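Long-range contacts in esterase (Thermotoga maritima, PDB 3DOH), which probably hydrolyses carboxylic esters, as a thermostable alpha/beta-hydrolase esterase that carries an immunoglobulin-like domain at its N-terminal end: residues T59-N64 with V81-S86; L145-K150 with I158-F163; V210-F215 with A371-F376. All coordinates share one frame; numbering follows the deposited sequence.

In the fold
Interaction 1 belongs to the immunoglobulin-like domain, whereas interactions 2 and 3 lie in the alpha/beta-hydrolase part; the centres of 1 and 2 are about 33 Å apart. Interactions 1 and 2 are antiparallel strand pairs held by backbone bonds, each with a tyrosine ring under a CB of the partner strand, but interaction 1 joins two interior strands of its sheet and interaction 2 the edge hairpin, with several exposed side chains and a sulfate. Interaction 3, partly buried with Cys-214 and Phe-376 inside, relies on side chains instead, a loop against the last helix. It touches interaction 2 through Phe-163, which packs on Cys-214 and Phe-215. Segments of interactions 1 and 3 approach the second subunit.

Interaction 1. Residues T59-N64 with V81-S86; sequences TKVYAN and VVLELS
Tyr-62 O accepts the N-H of Val-82 at 2.8 Å and is also approached by the CA-H of Val-81, whose CA lies 3.5 Å from Tyr-62 O. The return bond, Tyr-62 N to Val-82 O (3.1 Å), closes this antiparallel hydrogen-bonded pair. Nearer the start of segment 59-64, Thr-59 N donates to Glu-84 O at 2.8 Å. The side chains of the Tyr-62 and Val-82 pair share one face of the sheet, where Val-82 CB sits over the phenol ring: it is 3.8 Å from the Tyr-62 ring centroid and 19° off its normal, a CH-pi contact. The ring reaches this place because CG sits between the backbone N and the carbonyl carbon (chi1 60°), which lays it alongside valine. Its hydroxyl is hydrogen-bonded to Leu-69 O, and Phe-71 meets the ring as well. Both strands are interior members of the immunoglobulin-like (E-set) beta domain: 80-85 is flanked on its other side by 19-29, and 53-64 by 43-48. Val-61, Val-81 and Leu-83 point to the other face, where Val-61 CG1 meets Val-81 CG1 at 3.8 Å and Val-61 CG2 meets Leu-83 CD2 at 3.7 Å. Phe-43 packs against Val-61 and Leu-83 there. Lys-60 NZ stays 4.8 Å from Glu-84 OE1, and the glutamate has a long, weak ion pair with Lys-348 of the second subunit.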
loop_
_atom_site.group_PDB
_atom_site.type_symbol
_atom_site.label_atom_id
_atom_site.label_comp_id
_atom_site.label_asym_id
_atom_site.label_seq_id
_atom_site.Cartn_x
_atom_site.Cartn_y
_atom_site.Cartn_z
ATOM N N THR A 59 -0.150 22.717 2.142
ATOM C CA THR A 59 1.115 21.983 2.231
ATOM C C THR A 59 2.217 22.644 3.104
ATOM O O THR A 59 3.041 21.934 3.689
ATOM C CB THR A 59 1.683 21.663 0.837
ATOM O OG1 THR A 59 1.694 22.859 0.052
ATOM C CG2 THR A 59 0.819 20.664 0.136
ATOM N N LYS A 60 2.256 23.982 3.154
ATOM C CA LYS A 60 3.132 24.707 4.099
ATOM C C LYS A 60 2.416 25.985 4.562
ATOM O O LYS A 60 1.653 26.551 3.789
ATOM C CB LYS A 60 4.499 25.096 3.479
ATOM C CG LYS A 60 5.079 24.217 2.320
ATOM C CD LYS A 60 5.777 22.890 2.761
ATOM C CE LYS A 60 7.019 22.561 1.889
ATOM N NZ LYS A 60 6.954 23.066 0.438
ATOM N N VAL A 61 2.639 26.425 5.805
ATOM C CA VAL A 61 2.261 27.796 6.253
ATOM C C VAL A 61 3.492 28.655 6.563
ATOM O O VAL A 61 4.457 28.156 7.135
ATOM C CB VAL A 61 1.372 27.816 7.529
ATOM C CG1 VAL A 61 0.891 29.239 7.803
ATOM C CG2 VAL A 61 0.187 26.932 7.382
ATOM N N TYR A 62 3.444 29.939 6.205
ATOM C CA TYR A 62 4.507 30.904 6.575
ATOM C C TYR A 62 4.047 32.387 6.592
ATOM O O TYR A 62 2.933 32.721 6.182
ATOM C CB TYR A 62 5.782 30.710 5.715
ATOM C CG TYR A 62 5.573 30.880 4.211
ATOM C CD1 TYR A 62 5.258 29.780 3.396
ATOM C CD2 TYR A 62 5.671 32.128 3.620
ATOM C CE1 TYR A 62 5.046 29.924 2.030
ATOM C CE2 TYR A 62 5.460 32.289 2.257
ATOM C CZ TYR A 62 5.153 31.187 1.464
ATOM O OH TYR A 62 4.925 31.372 0.122
ATOM N N ALA A 63 4.908 33.275 7.070
ATOM C CA ALA A 63 4.544 34.680 7.085
ATOM C C ALA A 63 5.555 35.547 6.378
ATOM O O ALA A 63 6.736 35.242 6.391
ATOM C CB ALA A 63 4.361 35.142 8.492
ATOM N N ASN A 64 5.084 36.620 5.749
ATOM C CA ASN A 64 5.942 37.683 5.214
ATOM C C ASN A 64 5.258 39.047 5.416
ATOM O O ASN A 64 4.166 39.124 6.021
ATOM C CB ASN A 64 6.277 37.432 3.739
ATOM C CG ASN A 64 5.045 37.476 2.823
ATOM O OD1 ASN A 64 4.901 36.657 1.907
ATOM N ND2 ASN A 64 4.170 38.443 3.048
ATOM N N VAL A 81 -0.158 36.089 6.257
ATOM C CA VAL A 81 0.021 34.666 6.427
ATOM C C VAL A 81 -0.349 33.958 5.117
ATOM O O VAL A 81 -1.462 34.112 4.573
ATOM C CB VAL A 81 -0.762 34.134 7.659
ATOM C CG1 VAL A 81 -0.917 32.604 7.621
ATOM C CG2 VAL A 81 -0.074 34.593 8.941
ATOM N N VAL A 82 0.636 33.209 4.623
ATOM C CA VAL A 82 0.530 32.440 3.421
ATOM C C VAL A 82 0.235 30.992 3.731
ATOM O O VAL A 82 0.934 30.346 4.508
ATOM C CB VAL A 82 1.835 32.492 2.603
ATOM C CG1 VAL A 82 1.792 31.473 1.399
ATOM C CG2 VAL A 82 2.069 33.890 2.086
ATOM N N LEU A 83 -0.803 30.492 3.084
ATOM C CA LEU A 83 -1.163 29.098 3.148
ATOM C C LEU A 83 -0.956 28.581 1.751
ATOM O O LEU A 83 -1.696 28.953 0.848
ATOM C CB LEU A 83 -2.654 28.971 3.474
ATOM C CG LEU A 83 -3.198 29.602 4.756
ATOM C CD1 LEU A 83 -4.659 29.327 4.815
ATOM C CD2 LEU A 83 -2.482 29.052 5.984
ATOM N N GLU A 84 0.044 27.744 1.542
ATOM C CA GLU A 84 0.264 27.204 0.222
ATOM C C GLU A 84 -0.607 25.962 0.013
ATOM O O GLU A 84 -0.856 25.199 0.934
ATOM C CB GLU A 84 1.766 26.981 0.030
ATOM C CG GLU A 84 2.164 25.613 -0.477
ATOM C CD GLU A 84 3.317 25.664 -1.462
ATOM O OE1 GLU A 84 4.175 26.585 -1.354
ATOM O OE2 GLU A 84 3.336 24.786 -2.363
ATOM N N LEU A 85 -1.092 25.763 -1.199
ATOM C CA LEU A 85 -2.027 24.657 -1.485
ATOM C C LEU A 85 -1.507 23.633 -2.512
ATOM O O LEU A 85 -0.852 23.999 -3.474
ATOM C CB LEU A 85 -3.377 25.226 -1.937
ATOM C CG LEU A 85 -3.901 26.395 -1.088
ATOM C CD1 LEU A 85 -5.089 26.977 -1.809
ATOM C CD2 LEU A 85 -4.275 25.980 0.356
ATOM N N SER A 86 -1.812 22.356 -2.314
ATOM C CA SER A 86 -1.347 21.356 -3.253
ATOM C C SER A 86 -1.871 21.660 -4.607
ATOM O O SER A 86 -3.059 21.753 -4.804
ATOM C CB SER A 86 -1.759 19.913 -2.891
ATOM O OG SER A 86 -1.202 18.998 -3.859
#

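Interaction 2. Residues L145-K150 with I158-F163. With SO4 (sulfate ion), chain G.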
loop_
_atom_site.group_PDB
_atom_site.type_symbol
_atom_site.label_atom_id
_atom_site.label_comp_id
_atom_site.label_asym_id
_atom_site.label_seq_id
_atom_site.Cartn_x
_atom_site.Cartn_y
_atom_site.Cartn_z
ATOM N N LEU A 145 -1.753 44.232 -19.167
ATOM C CA LEU A 145 -2.831 45.192 -19.384
ATOM C C LEU A 145 -3.916 44.632 -20.283
ATOM O O LEU A 145 -3.641 43.859 -21.196
ATOM C CB LEU A 145 -2.238 46.434 -20.037
ATOM C CG LEU A 145 -1.151 47.096 -19.205
ATOM C CD1 LEU A 145 -0.295 47.987 -20.060
ATOM C CD2 LEU A 145 -1.828 47.827 -18.048
ATOM N N ALA A 146 -5.153 45.018 -20.007
ATOM C CA ALA A 146 -6.297 44.624 -20.833
ATOM C C ALA A 146 -6.654 45.756 -21.783
ATOM O O ALA A 146 -6.639 46.918 -21.401
ATOM C CB ALA A 146 -7.485 44.255 -19.965
ATOM N N PHE A 147 -6.929 45.411 -23.030
ATOM C CA PHE A 147 -7.331 46.375 -24.034
ATOM C C PHE A 147 -8.355 45.679 -24.905
ATOM O O PHE A 147 -8.435 44.448 -24.895
ATOM C CB PHE A 147 -6.122 46.812 -24.879
ATOM C CG PHE A 147 -5.150 47.685 -24.144
ATOM C CD1 PHE A 147 -5.523 48.951 -23.692
ATOM C CD2 PHE A 147 -3.851 47.251 -23.895
ATOM C CE1 PHE A 147 -4.589 49.773 -23.000
ATOM C CE2 PHE A 147 -2.917 48.054 -23.201
ATOM C CZ PHE A 147 -3.279 49.304 -22.765
ATOM N N THR A 148 -9.147 46.462 -25.637
ATOM C CA THR A 148 -10.004 45.951 -26.732
ATOM C C THR A 148 -9.674 46.758 -27.959
ATOM O O THR A 148 -9.396 47.944 -27.834
ATOM C CB THR A 148 -11.467 46.189 -26.459
ATOM O OG1 THR A 148 -11.711 45.965 -25.072
ATOM C CG2 THR A 148 -12.286 45.228 -27.233
ATOM N N PHE A 149 -9.695 46.134 -29.131
ATOM C CA PHE A 149 -9.435 46.845 -30.342
ATOM C C PHE A 149 -10.670 46.696 -31.172
ATOM O O PHE A 149 -11.279 45.620 -31.186
ATOM C CB PHE A 149 -8.221 46.228 -31.031
ATOM C CG PHE A 149 -8.097 46.540 -32.504
ATOM C CD1 PHE A 149 -7.490 47.698 -32.926
ATOM C CD2 PHE A 149 -8.559 45.643 -33.454
ATOM C CE1 PHE A 149 -7.348 47.977 -34.277
ATOM C CE2 PHE A 149 -8.421 45.901 -34.808
ATOM C CZ PHE A 149 -7.821 47.077 -35.217
ATOM N N LYS A 150 -11.077 47.782 -31.832
ATOM C CA LYS A 150 -12.199 47.708 -32.790
ATOM C C LYS A 150 -11.668 47.834 -34.227
ATOM O O LYS A 150 -11.154 48.879 -34.628
ATOM C CB LYS A 150 -13.358 48.694 -32.456
ATOM C CG LYS A 150 -12.980 50.127 -31.903
ATOM C CD LYS A 150 -14.179 51.141 -32.012
ATOM C CE LYS A 150 -14.046 52.390 -31.087
ATOM N NZ LYS A 150 -13.482 53.622 -31.753
ATOM N N ILE A 158 -12.021 42.799 -30.734
ATOM C CA ILE A 158 -11.077 41.807 -30.263
ATOM C C ILE A 158 -10.461 42.259 -28.960
ATOM O O ILE A 158 -9.683 43.210 -28.930
ATOM C CB ILE A 158 -9.955 41.478 -31.323
ATOM C CG1 ILE A 158 -10.529 40.781 -32.578
ATOM C CG2 ILE A 158 -8.827 40.667 -30.691
ATOM C CD1 ILE A 158 -10.949 39.368 -32.395
ATOM N N PRO A 159 -10.801 41.559 -27.868
ATOM C CA PRO A 159 -10.115 41.854 -26.613
ATOM C C PRO A 159 -8.682 41.281 -26.650
ATOM O O PRO A 159 -8.452 40.193 -27.254
ATOM C CB PRO A 159 -10.976 41.127 -25.558
ATOM C CG PRO A 159 -12.155 40.571 -26.290
ATOM C CD PRO A 159 -11.755 40.442 -27.713
ATOM N N TYR A 160 -7.736 42.003 -26.044
ATOM C CA TYR A 160 -6.376 41.492 -25.922
ATOM C C TYR A 160 -5.648 41.887 -24.653
ATOM O O TYR A 160 -6.000 42.845 -23.979
ATOM C CB TYR A 160 -5.554 41.829 -27.162
ATOM C CG TYR A 160 -5.204 43.291 -27.347
ATOM C CD1 TYR A 160 -6.126 44.205 -27.920
ATOM C CD2 TYR A 160 -3.937 43.766 -26.983
ATOM C CE1 TYR A 160 -5.785 45.556 -28.114
ATOM C CE2 TYR A 160 -3.581 45.098 -27.170
ATOM C CZ TYR A 160 -4.507 45.985 -27.740
ATOM O OH TYR A 160 -4.123 47.297 -27.908
ATOM N N ARG A 161 -4.652 41.090 -24.313
ATOM C CA ARG A 161 -3.852 41.315 -23.128
ATOM C C ARG A 161 -2.460 41.517 -23.650
ATOM O O ARG A 161 -2.013 40.755 -24.503
ATOM C CB ARG A 161 -3.859 40.095 -22.174
ATOM C CG ARG A 161 -5.194 39.621 -21.621
ATOM C CD ARG A 161 -5.885 40.594 -20.683
ATOM N NE ARG A 161 -5.241 40.742 -19.385
ATOM C CZ ARG A 161 -5.822 40.540 -18.194
ATOM N NH1 ARG A 161 -7.098 40.170 -18.078
ATOM N NH2 ARG A 161 -5.098 40.716 -17.097
ATOM N N LEU A 162 -1.773 42.518 -23.121
ATOM C CA LEU A 162 -0.433 42.874 -23.575
ATOM C C LEU A 162 0.501 43.050 -22.394
ATOM O O LEU A 162 0.170 43.775 -21.479
ATOM C CB LEU A 162 -0.493 44.194 -24.347
ATOM C CG LEU A 162 0.831 44.882 -24.696
ATOM C CD1 LEU A 162 1.449 44.272 -25.958
ATOM C CD2 LEU A 162 0.593 46.365 -24.905
ATOM N N PHE A 163 1.658 42.403 -22.422
ATOM C CA PHE A 163 2.703 42.583 -21.380
ATOM C C PHE A 163 3.712 43.600 -21.878
ATOM O O PHE A 163 4.254 43.468 -22.954
ATOM C CB PHE A 163 3.419 41.244 -21.073
ATOM C CG PHE A 163 4.567 41.324 -20.049
ATOM C CD1 PHE A 163 4.326 41.112 -18.668
ATOM C CD2 PHE A 163 5.893 41.496 -20.473
ATOM C CE1 PHE A 163 5.395 41.094 -17.710
ATOM C CE2 PHE A 163 6.973 41.507 -19.536
ATOM C CZ PHE A 163 6.712 41.306 -18.141
HETATM S S SO4 G . -6.269 40.938 -13.678
HETATM O O1 SO4 G . -7.143 40.266 -14.638
HETATM O O2 SO4 G . -7.142 41.681 -12.762
HETATM O O3 SO4 G . -5.334 41.847 -14.355
HETATM O O4 SO4 G . -5.498 39.942 -12.924
#
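Phe-147 and Tyr-160 form the central pair of an antiparallel beta hairpin, strands 144-150 and 157-163, at one edge of the mixed alpha/beta-hydrolase sheet. Phe-147 O receives the N-H of Tyr-160 at 2.8 Å, and Phe-147 N returns a bond to Tyr-160 O at 2.9 Å. Phe-149 and Ile-158 repeat the paired bonds further along, whereas at Leu-145 and Leu-162 the bond from Leu-145 N is weak. Between side chains, Phe-147 lays its CB over one face of the tyrosine ring: CB of Phe-147 is 3.7 Å from the Tyr-160 centroid, 24° off the normal. Tyr-160 CG lies between its backbone N and carbonyl carbon (chi1 70°), which swings the ring across toward the partner strand. The two rings themselves meet obliquely, their planes 36° apart, and Phe-149 CB approaches Tyr-160 CE1 at 3.9 Å. In the next shell, helix 242-257 packs on this face through Ile-250 against Tyr-160 and through Lys-249 and Lys-253 against Phe-149. Asn-190 ND2 donates to Tyr-160 O and, weakly, to Phe-147 O. Strand 215-219 continues the sheet beyond 157-163. On the other face, the Arg-161 chain bends at chi2 and chi3, which brings one face of its guanidinium beneath Ala-146 CB. Phe-144 O takes a bond from NH2 and Asn-190 O one from NH1, so the protein itself holds the group; a sulfate, probably from the crystallisation liquor and also bound by His-138, adds only weak bonds. Arg-161 NH2 meets sulfate O3 at 3.0 Å and sulfate O1 at 3.2 Å, with the sulfur in the guanidinium plane.

Interaction 3. Residues V210-F215 with A371-F376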
loop_
_atom_site.group_PDB
_atom_site.type_symbol
_atom_site.label_atom_id
_atom_site.label_comp_id
_atom_site.label_asym_id
_atom_site.label_seq_id
_atom_site.Cartn_x
_atom_site.Cartn_y
_atom_site.Cartn_z
ATOM N N VAL A 210 14.358 38.875 -17.662
ATOM C CA VAL A 210 15.608 39.437 -17.202
ATOM C C VAL A 210 16.755 39.134 -18.168
ATOM O O VAL A 210 17.778 39.840 -18.175
ATOM C CB VAL A 210 15.899 38.863 -15.807
ATOM C CG1 VAL A 210 16.821 37.604 -15.887
ATOM C CG2 VAL A 210 16.439 39.913 -14.936
ATOM N N VAL A 211 16.597 38.103 -19.007
ATOM C CA VAL A 211 17.570 37.885 -20.102
ATOM C C VAL A 211 17.076 38.284 -21.497
ATOM O O VAL A 211 17.882 38.572 -22.373
ATOM C CB VAL A 211 18.241 36.463 -20.078
ATOM C CG1 VAL A 211 18.882 36.235 -18.741
ATOM C CG2 VAL A 211 17.241 35.391 -20.302
ATOM N N HIS A 212 15.760 38.295 -21.682
ATOM C CA HIS A 212 15.169 38.700 -22.952
ATOM C C HIS A 212 13.866 39.463 -22.734
ATOM O O HIS A 212 12.782 38.948 -23.006
ATOM C CB HIS A 212 14.921 37.481 -23.842
ATOM C CG HIS A 212 16.067 36.518 -23.881
ATOM N ND1 HIS A 212 16.103 35.372 -23.117
ATOM C CD2 HIS A 212 17.220 36.533 -24.591
ATOM C CE1 HIS A 212 17.228 34.721 -23.356
ATOM N NE2 HIS A 212 17.923 35.404 -24.247
ATOM N N PRO A 213 13.981 40.692 -22.242
ATOM C CA PRO A 213 12.850 41.625 -22.229
ATOM C C PRO A 213 12.235 41.789 -23.614
ATOM O O PRO A 213 12.919 41.596 -24.619
ATOM C CB PRO A 213 13.491 42.939 -21.779
ATOM C CG PRO A 213 14.905 42.834 -22.230
ATOM C CD PRO A 213 15.273 41.384 -22.093
ATOM N N CYS A 214 10.955 42.145 -23.662
ATOM C CA CYS A 214 9.930 41.254 -24.191
ATOM C C CYS A 214 8.533 41.829 -23.977
ATOM O O CYS A 214 8.102 42.030 -22.842
ATOM C CB CYS A 214 10.034 39.872 -23.544
ATOM S SG CYS A 214 8.889 38.644 -24.216
ATOM N N PHE A 215 7.832 42.092 -25.075
ATOM C CA PHE A 215 6.403 42.282 -25.037
ATOM C C PHE A 215 5.694 40.976 -25.401
ATOM O O PHE A 215 6.203 40.154 -26.188
ATOM C CB PHE A 215 5.986 43.316 -26.078
ATOM C CG PHE A 215 6.445 44.731 -25.794
ATOM C CD1 PHE A 215 7.722 45.155 -26.145
ATOM C CD2 PHE A 215 5.563 45.663 -25.259
ATOM C CE1 PHE A 215 8.140 46.469 -25.910
ATOM C CE2 PHE A 215 5.968 46.999 -25.032
ATOM C CZ PHE A 215 7.242 47.399 -25.351
ATOM N N ALA A 371 13.683 25.626 -26.493
ATOM C CA ALA A 371 12.709 26.238 -27.408
ATOM C C ALA A 371 12.578 27.740 -27.191
ATOM O O ALA A 371 12.646 28.533 -28.147
ATOM C CB ALA A 371 11.359 25.571 -27.243
ATOM N N ILE A 372 12.390 28.120 -25.932
ATOM C CA ILE A 372 12.376 29.538 -25.534
ATOM C C ILE A 372 13.653 30.283 -25.958
ATOM O O ILE A 372 13.595 31.333 -26.628
ATOM C CB ILE A 372 12.123 29.645 -24.030
ATOM C CG1 ILE A 372 10.667 29.278 -23.753
ATOM C CG2 ILE A 372 12.502 31.014 -23.508
ATOM C CD1 ILE A 372 10.471 28.733 -22.390
ATOM N N GLU A 373 14.807 29.701 -25.624
ATOM C CA GLU A 373 16.085 30.333 -25.932
ATOM C C GLU A 373 16.226 30.484 -27.423
ATOM O O GLU A 373 16.621 31.569 -27.913
ATOM C CB GLU A 373 17.247 29.512 -25.376
ATOM C CG GLU A 373 17.575 29.818 -23.906
ATOM C CD GLU A 373 17.750 31.320 -23.654
ATOM O OE1 GLU A 373 16.901 31.895 -22.928
ATOM O OE2 GLU A 373 18.711 31.928 -24.208
ATOM N N TRP A 374 15.890 29.402 -28.149
ATOM C CA TRP A 374 15.994 29.388 -29.582
ATOM C C TRP A 374 15.157 30.499 -30.217
ATOM O O TRP A 374 15.571 31.125 -31.192
ATOM C CB TRP A 374 15.545 28.037 -30.103
ATOM C CG TRP A 374 15.395 28.003 -31.613
ATOM C CD1 TRP A 374 16.381 27.716 -32.530
ATOM C CD2 TRP A 374 14.192 28.268 -32.391
ATOM N NE1 TRP A 374 15.857 27.760 -33.806
ATOM C CE2 TRP A 374 14.527 28.094 -33.748
ATOM C CE3 TRP A 374 12.867 28.584 -32.065
ATOM C CZ2 TRP A 374 13.585 28.270 -34.784
ATOM C CZ3 TRP A 374 11.933 28.757 -33.109
ATOM C CH2 TRP A 374 12.303 28.606 -34.438
ATOM N N LEU A 375 13.969 30.759 -29.678
ATOM C CA LEU A 375 13.105 31.718 -30.352
ATOM C C LEU A 375 13.815 33.048 -30.282
ATOM O O LEU A 375 13.889 33.762 -31.287
ATOM C CB LEU A 375 11.717 31.772 -29.737
ATOM C CG LEU A 375 10.642 32.696 -30.329
ATOM C CD1 LEU A 375 9.993 32.074 -31.552
ATOM C CD2 LEU A 375 9.609 32.901 -29.274
ATOM N N PHE A 376 14.405 33.329 -29.118
ATOM C CA PHE A 376 15.082 34.608 -28.914
ATOM C C PHE A 376 16.373 34.831 -29.703
ATOM O O PHE A 376 16.796 35.977 -29.868
ATOM C CB PHE A 376 15.231 34.992 -27.423
ATOM C CG PHE A 376 13.940 35.388 -26.810
ATOM C CD1 PHE A 376 13.261 36.508 -27.265
ATOM C CD2 PHE A 376 13.354 34.617 -25.828
ATOM C CE1 PHE A 376 12.032 36.876 -26.729
ATOM C CE2 PHE A 376 12.106 34.994 -25.295
ATOM C CZ PHE A 376 11.446 36.120 -25.761
#
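The His-212 imidazole has Phe-376 CB over one face and Val-211 CB over the opposite one, while the Glu-373 carboxylate lies at its edge, too close in the model for its exact placement to be trusted. The Phe-376 ring has His-212 CB above the middle of one face, 3.7 Å from its centroid and 10° off the normal, and a cysteine at its edge. A reciprocal CH-pi contact puts Phe-376 CB 4.0 Å from the His-212 centroid. The two ring planes are nearly parallel (4° apart) but slid along each other so that the rings barely overlap, centroids 4.9 Å apart: one face of each ring is covered by the partner's CB rather than by the partner's ring. The segments come from distant parts of the hydrolase fold. Residues 210-215 form the loop running into strand 215-219 of the central sheet, and 371-376 belong to the last helix of the chain, 369-376, which packs on that sheet. Phe-376 also rests on Pro-175 and Val-177 of strand 174-180, and Leu-375 touches Ala-290 and Ile-292. In the loop, Cys-214 carries its sulfur anti to the backbone N (chi1 -176°), turned toward the helix, where Cys-214 SG meets Phe-376 CZ at 3.9 Å, a sulfur-aromatic contact at the ring edge. Beyond the histidine, Val-211 packs on Val-331 of the second subunit, and Val-210 on its Lys-332.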